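Local atomic coordinates of mitogen activated protein kinase, putative (PDB entry 4QNY), a protein that probably phosphorylates serine and threonine residues of its substrates in mitogen-activated signalling, and binds an ATP analogue together with magnesium. Residues A[227-230]-A[231-235]. Residues are numbered along the deposited sequence; the frame is centred on the assembly and turned at random.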
ATOM      1  N   GLN A 227     -14.285  -5.719   7.818  1.00 17.12           N
ATOM      2  CA  GLN A 227     -13.481  -5.846   9.030  1.00 28.85           C
ATOM      3  C   GLN A 227     -13.480  -7.268   9.588  1.00 18.25           C
ATOM      4  O   GLN A 227     -14.145  -7.555  10.583  1.00 21.42           O
ATOM      5  CB  GLN A 227     -13.981  -4.872  10.099  1.00 23.70           C
ATOM      6  CG  GLN A 227     -13.851  -3.409   9.710  1.00 25.15           C
ATOM      7  CD  GLN A 227     -14.375  -2.472  10.782  1.00 35.82           C
ATOM      8  OE1 GLN A 227     -14.629  -2.886  11.912  1.00 38.16           O
ATOM      9  NE2 GLN A 227     -14.539  -1.202  10.430  1.00 33.88           N
ATOM     10  N   GLY A 228     -12.721  -8.153   8.949  1.00 16.44           N
ATOM     11  CA  GLY A 228     -12.600  -9.522   9.414  1.00 33.05           C
ATOM     12  C   GLY A 228     -11.600  -9.659  10.546  1.00 27.50           C
ATOM     13  O   GLY A 228     -10.628  -8.906  10.623  1.00 26.30           O
ATOM     14  N   LYS A 229     -11.844 -10.621  11.431  1.00 24.07           N
ATOM     15  CA  LYS A 229     -10.940 -10.889  12.546  1.00 23.39           C
ATOM     16  C   LYS A 229      -9.981 -12.023  12.201  1.00 24.94           C
ATOM     17  O   LYS A 229      -8.914 -12.154  12.800  1.00 25.50           O
ATOM     18  CB  LYS A 229     -11.729 -11.229  13.812  1.00 22.31           C
ATOM     19  CG  LYS A 229     -12.243 -10.011  14.562  1.00 26.98           C
ATOM     20  CD  LYS A 229     -13.686 -10.191  15.000  1.00 32.98           C
ATOM     21  CE  LYS A 229     -14.106  -9.097  15.967  1.00 32.87           C
ATOM     22  NZ  LYS A 229     -15.545  -9.203  16.338  1.00 41.74           N
ATOM     23  N   ASP A 230     -10.378 -12.842  11.234  1.00 27.03           N
ATOM     24  CA  ASP A 230      -9.538 -13.921  10.729  1.00 24.18           C
ATOM     25  C   ASP A 230      -9.855 -14.152   9.255  1.00 17.48           C
ATOM     26  O   ASP A 230     -10.669 -13.433   8.677  1.00 22.27           O
ATOM     27  CB  ASP A 230      -9.741 -15.203  11.541  1.00 25.08           C
ATOM     28  CG  ASP A 230     -11.202 -15.581  11.687  1.00 21.32           C
ATOM     29  OD1 ASP A 230     -11.735 -16.263  10.787  1.00 21.02           O
ATOM     30  OD2 ASP A 230     -11.817 -15.198  12.705  1.00 19.05           O
ATOM     31  N   ARG A 231      -9.215 -15.152   8.653  1.00 15.68           N
ATOM     32  CA  ARG A 231      -9.349 -15.387   7.217  1.00 25.34           C
ATOM     33  C   ARG A 231     -10.777 -15.725   6.795  1.00 30.34           C
ATOM     34  O   ARG A 231     -11.335 -15.075   5.914  1.00 25.74           O
ATOM     35  CB  ARG A 231      -8.408 -16.505   6.770  1.00 14.87           C
ATOM     36  CG  ARG A 231      -8.566 -16.882   5.305  1.00 35.62           C
ATOM     37  CD  ARG A 231      -7.334 -17.600   4.788  1.00 43.83           C
ATOM     38  NE  ARG A 231      -6.150 -16.749   4.858  1.00 41.01           N
ATOM     39  CZ  ARG A 231      -4.907 -17.181   4.679  1.00 44.65           C
ATOM     40  NH1 ARG A 231      -3.891 -16.335   4.764  1.00 52.37           N
ATOM     41  NH2 ARG A 231      -4.680 -18.461   4.419  1.00 39.12           N
ATOM     42  N   VAL A 232     -11.357 -16.747   7.416  1.00 26.74           N
ATOM     43  CA  VAL A 232     -12.723 -17.149   7.099  1.00 23.22           C
ATOM     44  C   VAL A 232     -13.699 -16.016   7.396  1.00 19.57           C
ATOM     45  O   VAL A 232     -14.605 -15.740   6.608  1.00 29.81           O
ATOM     46  CB  VAL A 232     -13.139 -18.411   7.884  1.00 22.92           C
ATOM     47  CG1 VAL A 232     -14.621 -18.704   7.686  1.00 22.03           C
ATOM     48  CG2 VAL A 232     -12.295 -19.598   7.453  1.00 17.12           C
ATOM     49  N   ASN A 233     -13.497 -15.349   8.529  1.00 20.50           N
ATOM     50  CA  ASN A 233     -14.340 -14.223   8.911  1.00 23.17           C
ATOM     51  C   ASN A 233     -14.210 -13.061   7.931  1.00 31.16           C
ATOM     52  O   ASN A 233     -15.161 -12.306   7.723  1.00 28.16           O
ATOM     53  CB  ASN A 233     -13.999 -13.758  10.328  1.00 24.38           C
ATOM     54  CG  ASN A 233     -14.961 -12.703  10.842  1.00 32.14           C
ATOM     55  OD1 ASN A 233     -14.557 -11.591  11.181  1.00 34.03           O
ATOM     56  ND2 ASN A 233     -16.242 -13.047  10.895  1.00 32.72           N
ATOM     57  N   GLN A 234     -13.031 -12.923   7.331  1.00 26.66           N
ATOM     58  CA  GLN A 234     -12.804 -11.895   6.322  1.00 22.10           C
ATOM     59  C   GLN A 234     -13.659 -12.165   5.089  1.00 24.03           C
ATOM     60  O   GLN A 234     -14.246 -11.247   4.516  1.00 20.72           O
ATOM     61  CB  GLN A 234     -11.323 -11.827   5.940  1.00 14.51           C
ATOM     62  CG  GLN A 234     -10.990 -10.770   4.896  1.00 13.95           C
ATOM     63  CD  GLN A 234     -11.199  -9.356   5.404  1.00 25.76           C
ATOM     64  OE1 GLN A 234     -11.052  -9.083   6.595  1.00 20.11           O
ATOM     65  NE2 GLN A 234     -11.544  -8.449   4.498  1.00 28.04           N
ATOM     66  N   LEU A 235     -13.728 -13.431   4.691  1.00 14.92           N
ATOM     67  CA  LEU A 235     -14.551 -13.831   3.555  1.00 20.53           C
ATOM     68  C   LEU A 235     -16.028 -13.593   3.850  1.00 17.41           C
ATOM     69  O   LEU A 235     -16.781 -13.164   2.978  1.00 19.59           O
ATOM     70  CB  LEU A 235     -14.315 -15.301   3.203  1.00 17.81           C
ATOM     71  CG  LEU A 235     -15.106 -15.825   2.004  1.00 16.43           C
ATOM     72  CD1 LEU A 235     -14.726 -15.072   0.738  1.00 20.37           C
ATOM     73  CD2 LEU A 235     -14.899 -17.321   1.824  1.00 15.06           C
TER
HETATM   74  O   HOH W   1     -10.351 -18.602   9.855  1.00 19.65           O
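Asp230 is the N-cap of helix 231-242 in the C-terminal lobe of the kinase fold, its side chain taking the backbone N-H of Asn233: a worked example of a side chain standing in for a backbone acceptor that the first helical turn lacks. OD1 of Asp230 accepts from the backbone N of Asn233 at 3.0 Å, the N-H pointing nearly straight at it (161°) but reaching it from above the carboxylate plane. A chi1 of 51° sets the carboxyl carbon between backbone N and carbonyl carbon, which folds the carboxylate back over the helix start. The side chains of Asp230 and Asn233 cross at about a right angle, with CB of Asn233 3.5 Å from OD2 of Asp230.

Two helix side chains reach back to the loop. The tightly packed part is the buried inner side, around Gly228. The amide oxygen OE1 of Gln234 comes to 3.0 Å from the Gly228 N, a weak, bent bond, and sits 3.2 Å from its CA; NE2 of the same amide donates to Phe226 O, which fixes how the group is turned. Gly228 O in turn receives Trp190 NE1.

The outer side is looser: Lys229 and Asp230 are exposed, and one water bridges Asp230 OD1 to Val232 N. Arg231 leads off to a salt bridge with Asp184. Between the two sides, Asn233 OD1 takes the Lys229 N-H on an in-plane lone pair, N to OD1 2.9 Å.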